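Side-chain contacts in peptide synthetase, module 7 (Actinoplanes teichomyceticus, PDB 4TX3), which forms a condensation-like domain in the seventh module of a peptide synthetase and probably recruits the P450 oxygenases that crosslink the teicoplanin peptide: residues D149-D152 against V153-D157; E298-I301 against G302-R306; G451-I454 against S455-D458. All blocks are in the same frame, centred on the assembly; numbering follows the deposited sequence.

Contact 1: residues D149-D152 against V153-D157; sequences DSMD and VFFRD
The carbonyl of Ser150 takes the amide of Phe154 at 2.9 Å between O and N, a sound alpha-helical bond one turn on. Asp152 O receives Arg156 N at the same 2.9 Å, and the CB, CG and CD of Arg156 rise alongside that oxygen, CB at 3.6 Å. Met151 O bonds to Phe155 N at 3.3 Å and also meets the Phe155 ring obliquely, with CD2 only 3.1 Å from the oxygen. With CG turned beside its own backbone N (chi1 -69°), the Phe155 ring comes back alongside the Met151 chain: both side chains point the same way, and Met151 CG lies 4.2 Å from Phe155 CE2. One face of this ring is taken by its neighbour, Phe154 CD1 standing 4.0 Å above the plane over the ring centre. Met151 and the two phenylalanines thus form the apolar side of helix 148-166, laid on strands 40-49 and 134-142 of the five-stranded sheet. The hydroxyl of Ser150 works on another flank, bonding to Asp147 OD1 and to Gly302 N. Asp152 and Arg156 are a turn apart, yet OD2 and NH1 stay 6.4 Å from each other, and Arg156 sends NH2 to a long, weak ion pair with Glu298. Backbone bonds and apolar packing therefore carry this turn, while its opposite charges probably add little more than a distant attraction.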
loop_
_atom_site.group_PDB
_atom_site.type_symbol
_atom_site.label_atom_id
_atom_site.label_comp_id
_atom_site.label_asym_id
_atom_site.label_seq_id
_atom_site.Cartn_x
_atom_site.Cartn_y
_atom_site.Cartn_z
ATOM N N ASP B 149 6.108 3.328 10.670
ATOM C CA ASP B 149 5.991 3.152 9.216
ATOM C C ASP B 149 7.348 2.836 8.574
ATOM O O ASP B 149 7.438 2.005 7.650
ATOM C CB ASP B 149 5.403 4.403 8.550
ATOM C CG ASP B 149 3.923 4.611 8.869
ATOM O OD1 ASP B 149 3.263 3.663 9.349
ATOM O OD2 ASP B 149 3.420 5.731 8.627
ATOM N N SER B 150 8.401 3.490 9.074
ATOM C CA SER B 150 9.739 3.363 8.490
ATOM C C SER B 150 10.274 1.934 8.519
ATOM O O SER B 150 11.081 1.551 7.673
ATOM C CB SER B 150 10.730 4.286 9.203
ATOM O OG SER B 150 10.457 5.635 8.896
ATOM N N MET B 151 9.827 1.148 9.487
ATOM C CA MET B 151 10.297 -0.220 9.576
ATOM C C MET B 151 9.752 -1.072 8.446
ATOM O O MET B 151 10.451 -1.970 7.988
ATOM C CB MET B 151 9.947 -0.842 10.924
ATOM C CG MET B 151 11.162 -1.525 11.580
ATOM S SD MET B 151 12.335 -0.304 12.226
ATOM C CE MET B 151 11.101 0.836 12.798
ATOM N N ASP B 152 8.536 -0.794 7.970
ATOM C CA ASP B 152 8.035 -1.507 6.777
ATOM C C ASP B 152 8.861 -1.148 5.557
ATOM O O ASP B 152 9.195 -2.024 4.756
ATOM C CB ASP B 152 6.564 -1.198 6.493
ATOM C CG ASP B 152 5.659 -1.657 7.601
ATOM O OD1 ASP B 152 5.733 -2.852 7.960
ATOM O OD2 ASP B 152 4.892 -0.828 8.134
ATOM N N VAL B 153 9.196 0.141 5.421
ATOM C CA VAL B 153 10.009 0.584 4.301
ATOM C C VAL B 153 11.335 -0.163 4.331
ATOM O O VAL B 153 11.806 -0.660 3.299
ATOM C CB VAL B 153 10.237 2.125 4.321
ATOM C CG1 VAL B 153 11.231 2.558 3.222
ATOM C CG2 VAL B 153 8.913 2.847 4.153
ATOM N N PHE B 154 11.916 -0.269 5.526
ATOM C CA PHE B 154 13.199 -0.942 5.691
ATOM C C PHE B 154 13.152 -2.361 5.096
ATOM O O PHE B 154 14.004 -2.736 4.285
ATOM C CB PHE B 154 13.603 -0.994 7.166
ATOM C CG PHE B 154 14.979 -1.577 7.401
ATOM C CD1 PHE B 154 15.156 -2.954 7.549
ATOM C CD2 PHE B 154 16.099 -0.757 7.459
ATOM C CE1 PHE B 154 16.421 -3.493 7.741
ATOM C CE2 PHE B 154 17.367 -1.289 7.663
ATOM C CZ PHE B 154 17.528 -2.658 7.802
ATOM N N PHE B 155 12.138 -3.137 5.463
ATOM C CA PHE B 155 12.067 -4.505 4.975
ATOM C C PHE B 155 11.604 -4.594 3.523
ATOM O O PHE B 155 11.947 -5.552 2.842
ATOM C CB PHE B 155 11.190 -5.356 5.909
ATOM C CG PHE B 155 11.837 -5.588 7.242
ATOM C CD1 PHE B 155 12.909 -6.455 7.357
ATOM C CD2 PHE B 155 11.434 -4.882 8.369
ATOM C CE1 PHE B 155 13.542 -6.633 8.578
ATOM C CE2 PHE B 155 12.067 -5.058 9.597
ATOM C CZ PHE B 155 13.117 -5.922 9.697
ATOM N N ARG B 156 10.872 -3.600 3.022
ATOM C CA ARG B 156 10.573 -3.606 1.591
ATOM C C ARG B 156 11.870 -3.376 0.842
ATOM O O ARG B 156 12.100 -3.973 -0.205
ATOM C CB ARG B 156 9.515 -2.558 1.208
ATOM C CG ARG B 156 8.062 -3.117 1.210
ATOM C CD ARG B 156 7.006 -2.022 1.381
ATOM N NE ARG B 156 7.444 -0.776 0.749
ATOM C CZ ARG B 156 6.999 0.433 1.083
ATOM N NH1 ARG B 156 6.100 0.566 2.054
ATOM N NH2 ARG B 156 7.455 1.506 0.451
ATOM N N ASP B 157 12.746 -2.544 1.393
ATOM C CA ASP B 157 13.988 -2.240 0.691
ATOM C C ASP B 157 15.047 -3.331 0.897
ATOM O O ASP B 157 15.863 -3.581 0.010
ATOM C CB ASP B 157 14.508 -0.870 1.113
ATOM C CG ASP B 157 13.686 0.274 0.503
ATOM O OD1 ASP B 157 12.937 0.019 -0.475
ATOM O OD2 ASP B 157 13.786 1.427 0.993
#

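Contact 2: residues E298-I301 against G302-R306; sequences EPMI and GPFAR
Met300 touches the ring of Phe304 with its CB, its sulfur and its terminal methyl. At the root, CB lies 3.8 Å from Phe304 CE2, approaching the ring obliquely, and CZ is the next atom it meets. CG, set beside the backbone N (chi1 -56°), stands back from the ring as the link to the sulfur; the chain runs extended through it, and SD comes within 4.1 Å of Phe304 CZ. Measured to the ring centroid, SD is 5.3 Å away and 64° off the normal, an oblique Met-aromatic contact rather than a sulfur seated over the face. A bend at chi3 (61°) brings the terminal methyl back, so that CE also reaches CZ, at 4.1 Å. The two side chains cross at about a right angle, with the far end of the ring, CE2 and CZ, set against the methionine. Between the two side chains the main chain makes an inverse gamma turn centred on Pro303, closed by a weak bond of 2.8 Å from Phe304 N to Gly302 O, in the loop that leads into strand 306-313. The same ring touches the main chain before the turn, CE2 lying 3.8 Å from Ile301 C. The side chain of Ile301 packs on Ser150, Val153 and Phe154 of helix 148-166. Phe304 is further boxed in by edge-to-face contacts with Phe180 and Tyr183, while the carbonyl of Met300 is held by Arg290 NH1 and that of Pro303 by Arg22 NH1.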
loop_
_atom_site.group_PDB
_atom_site.type_symbol
_atom_site.label_atom_id
_atom_site.label_comp_id
_atom_site.label_asym_id
_atom_site.label_seq_id
_atom_site.Cartn_x
_atom_site.Cartn_y
_atom_site.Cartn_z
ATOM N N GLU B 298 6.768 9.166 1.205
ATOM C CA GLU B 298 6.218 7.812 1.305
ATOM C C GLU B 298 7.309 6.743 1.299
ATOM O O GLU B 298 7.316 5.886 2.176
ATOM C CB GLU B 298 5.207 7.536 0.179
ATOM C CG GLU B 298 4.477 6.198 0.281
ATOM C CD GLU B 298 5.296 4.979 -0.214
ATOM O OE1 GLU B 298 6.080 5.115 -1.179
ATOM O OE2 GLU B 298 5.156 3.876 0.370
ATOM N N PRO B 299 8.243 6.793 0.328
ATOM C CA PRO B 299 9.243 5.720 0.292
ATOM C C PRO B 299 10.452 5.895 1.249
ATOM O O PRO B 299 11.445 5.162 1.125
ATOM C CB PRO B 299 9.711 5.759 -1.158
ATOM C CG PRO B 299 9.577 7.185 -1.542
ATOM C CD PRO B 299 8.408 7.731 -0.806
ATOM N N MET B 300 10.376 6.838 2.185
ATOM C CA MET B 300 11.531 7.176 3.018
ATOM C C MET B 300 11.504 6.565 4.408
ATOM O O MET B 300 10.437 6.312 4.963
ATOM C CB MET B 300 11.647 8.690 3.186
ATOM C CG MET B 300 11.727 9.472 1.910
ATOM S SD MET B 300 11.985 11.249 2.169
ATOM C CE MET B 300 13.558 11.268 3.013
ATOM N N ILE B 301 12.696 6.373 4.971
ATOM C CA ILE B 301 12.881 6.074 6.388
ATOM C C ILE B 301 13.213 7.379 7.136
ATOM O O ILE B 301 13.984 8.206 6.644
ATOM C CB ILE B 301 14.010 5.027 6.588
ATOM C CG1 ILE B 301 13.560 3.651 6.047
ATOM C CG2 ILE B 301 14.473 4.974 8.050
ATOM C CD1 ILE B 301 14.633 2.601 6.010
ATOM N N GLY B 302 12.624 7.571 8.313
ATOM C CA GLY B 302 12.858 8.774 9.091
ATOM C C GLY B 302 11.898 8.885 10.257
ATOM O O GLY B 302 10.863 8.220 10.292
ATOM N N PRO B 303 12.246 9.710 11.246
ATOM C CA PRO B 303 11.341 9.973 12.370
ATOM C C PRO B 303 10.230 10.943 11.966
ATOM O O PRO B 303 10.157 12.070 12.481
ATOM C CB PRO B 303 12.261 10.593 13.407
ATOM C CG PRO B 303 13.325 11.280 12.599
ATOM C CD PRO B 303 13.550 10.377 11.413
ATOM N N PHE B 304 9.373 10.494 11.051
ATOM C CA PHE B 304 8.322 11.325 10.485
ATOM C C PHE B 304 7.040 11.378 11.304
ATOM O O PHE B 304 6.222 12.266 11.090
ATOM C CB PHE B 304 7.961 10.839 9.078
ATOM C CG PHE B 304 9.038 11.058 8.075
ATOM C CD1 PHE B 304 9.383 12.354 7.680
ATOM C CD2 PHE B 304 9.697 9.974 7.504
ATOM C CE1 PHE B 304 10.375 12.561 6.754
ATOM C CE2 PHE B 304 10.704 10.174 6.564
ATOM C CZ PHE B 304 11.042 11.466 6.186
ATOM N N ALA B 305 6.823 10.427 12.201
ATOM C CA ALA B 305 5.532 10.399 12.873
ATOM C C ALA B 305 5.477 11.560 13.865
ATOM O O ALA B 305 6.473 11.862 14.517
ATOM C CB ALA B 305 5.286 9.039 13.562
ATOM N N ARG B 306 4.325 12.216 13.962
ATOM C CA ARG B 306 4.216 13.493 14.695
ATOM C C ARG B 306 3.180 13.478 15.803
ATOM O O ARG B 306 1.989 13.237 15.542
ATOM C CB ARG B 306 3.863 14.594 13.718
ATOM C CG ARG B 306 3.012 14.043 12.627
ATOM C CD ARG B 306 3.045 14.867 11.395
ATOM N NE ARG B 306 2.098 14.304 10.464
ATOM C CZ ARG B 306 1.248 15.033 9.763
ATOM N NH1 ARG B 306 1.242 16.356 9.918
ATOM N NH2 ARG B 306 0.386 14.437 8.938
#

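Contact 3: residues G451-I454 against S455-D458; sequences GRRI and SDLD
Arg452 lays the aliphatic part of its chain across both Asp456 and Leu457. Its CG sits 3.8 Å from Asp456 CB and 3.9 Å from Leu457 CD2, and CD comes to 3.5 Å from the carbonyl oxygen of Asp456. Running CG anti to the main-chain nitrogen (chi1 -179°) is what carries the arginine over these two residues. The charged ends do not pair: the guanidinium and carboxylate planes are 72° apart, with Arg452 NE 5.7 Å from Asp456 OD2. Leu457 in turn tucks its CG against Ile454 O at 3.4 Å. Beneath these side chains lies a short 3-10 turn after helix 429-448, its i to i+3 bonds running from Asp456 N to Arg453 O at 2.9 Å and from Leu457 N to Ile454 O at 3.2 Å. Both donors stand above the carbonyl planes, off the lone pairs, and the second bond is the straighter of the two (160° at the hydrogen). Replacing Leu457 with an alanine would probably open a gap between the arginine's CG and CD and Met271 of helix 261-278, leaving that aliphatic stretch with less to lean on. Farther out, Asp449 OD2 fixes the head of Arg452 by a salt bridge to NE. Asp317 serves the other flank of the turn, giving its carboxylate to Ser455 OG and its carbonyl to Arg453 NH1, while Ile454 packs on Leu314, Pro318 and Thr274.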
loop_
_atom_site.group_PDB
_atom_site.type_symbol
_atom_site.label_atom_id
_atom_site.label_comp_id
_atom_site.label_asym_id
_atom_site.label_seq_id
_atom_site.Cartn_x
_atom_site.Cartn_y
_atom_site.Cartn_z
ATOM N N GLY B 451 -26.498 9.426 24.950
ATOM C CA GLY B 451 -26.882 10.638 25.656
ATOM C C GLY B 451 -26.470 10.621 27.114
ATOM O O GLY B 451 -26.701 11.576 27.865
ATOM N N ARG B 452 -25.855 9.525 27.525
ATOM C CA ARG B 452 -25.409 9.384 28.895
ATOM C C ARG B 452 -24.334 10.422 29.257
ATOM O O ARG B 452 -23.460 10.747 28.438
ATOM C CB ARG B 452 -24.893 7.962 29.122
ATOM C CG ARG B 452 -24.415 7.714 30.536
ATOM C CD ARG B 452 -24.423 6.235 30.869
ATOM N NE ARG B 452 -25.648 5.597 30.408
ATOM C CZ ARG B 452 -26.056 4.409 30.836
ATOM N NH1 ARG B 452 -25.333 3.752 31.741
ATOM N NH2 ARG B 452 -27.184 3.887 30.364
ATOM N N ARG B 453 -24.407 10.940 30.484
ATOM C CA ARG B 453 -23.453 11.944 30.962
ATOM C C ARG B 453 -22.373 11.298 31.810
ATOM O O ARG B 453 -22.550 10.172 32.303
ATOM C CB ARG B 453 -24.163 13.030 31.768
ATOM C CG ARG B 453 -25.279 13.697 31.004
ATOM C CD ARG B 453 -26.077 14.681 31.842
ATOM N NE ARG B 453 -27.170 15.236 31.040
ATOM C CZ ARG B 453 -27.076 16.335 30.292
ATOM N NH1 ARG B 453 -25.938 17.022 30.247
ATOM N NH2 ARG B 453 -28.121 16.748 29.586
ATOM N N ILE B 454 -21.271 12.028 31.989
ATOM C CA ILE B 454 -20.099 11.558 32.722
ATOM C C ILE B 454 -20.441 10.959 34.087
ATOM O O ILE B 454 -19.927 9.893 34.477
ATOM C CB ILE B 454 -19.088 12.713 32.922
ATOM C CG1 ILE B 454 -18.513 13.161 31.579
ATOM C CG2 ILE B 454 -17.964 12.283 33.833
ATOM C CD1 ILE B 454 -17.423 14.231 31.702
ATOM N N SER B 455 -21.324 11.657 34.798
ATOM C CA SER B 455 -21.732 11.295 36.153
ATOM C C SER B 455 -22.608 10.031 36.227
ATOM O O SER B 455 -22.716 9.424 37.290
ATOM C CB SER B 455 -22.488 12.457 36.793
ATOM O OG SER B 455 -23.702 12.687 36.094
ATOM N N ASP B 456 -23.246 9.663 35.118
ATOM C CA ASP B 456 -24.018 8.427 35.054
ATOM C C ASP B 456 -23.235 7.224 34.533
ATOM O O ASP B 456 -23.831 6.187 34.295
ATOM C CB ASP B 456 -25.247 8.564 34.147
ATOM C CG ASP B 456 -26.011 9.845 34.359
ATOM O OD1 ASP B 456 -26.106 10.309 35.530
ATOM O OD2 ASP B 456 -26.551 10.354 33.334
ATOM N N LEU B 457 -21.931 7.364 34.307
ATOM C CA LEU B 457 -21.139 6.245 33.801
ATOM C C LEU B 457 -20.925 5.222 34.914
ATOM O O LEU B 457 -20.475 5.560 36.010
ATOM C CB LEU B 457 -19.792 6.716 33.250
ATOM C CG LEU B 457 -19.797 7.605 32.000
ATOM C CD1 LEU B 457 -18.378 7.927 31.554
ATOM C CD2 LEU B 457 -20.600 7.009 30.842
ATOM N N ASP B 458 -21.270 3.972 34.632
ATOM C CA ASP B 458 -21.033 2.884 35.564
ATOM C C ASP B 458 -19.638 2.298 35.341
ATOM O O ASP B 458 -19.329 1.791 34.270
ATOM C CB ASP B 458 -22.104 1.808 35.407
ATOM C CG ASP B 458 -21.915 0.644 36.378
ATOM O OD1 ASP B 458 -21.304 0.845 37.452
ATOM O OD2 ASP B 458 -22.372 -0.479 36.058
#

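Contacts 1 and 2 are neighbours, their centres 10 Å apart, and the loop of contact 2 rests directly on the helix of contact 1. Ser150 OG lies 3.0 Å from Gly302 N, a probable hydrogen bond, and Val153 CG1 packs 3.4 Å from Pro299 O. Asp147, which binds both Ser150 and Gly302, falls where condensation domains carry their HHxxxDG motif, so this junction probably borders the counterpart of their active-site channel. Contact 3 stands apart: its centre is 44 Å from that of contact 1, across the centre of the chain, and 40 Å from that of contact 2, with nearest atoms about 31 and 25 Å away.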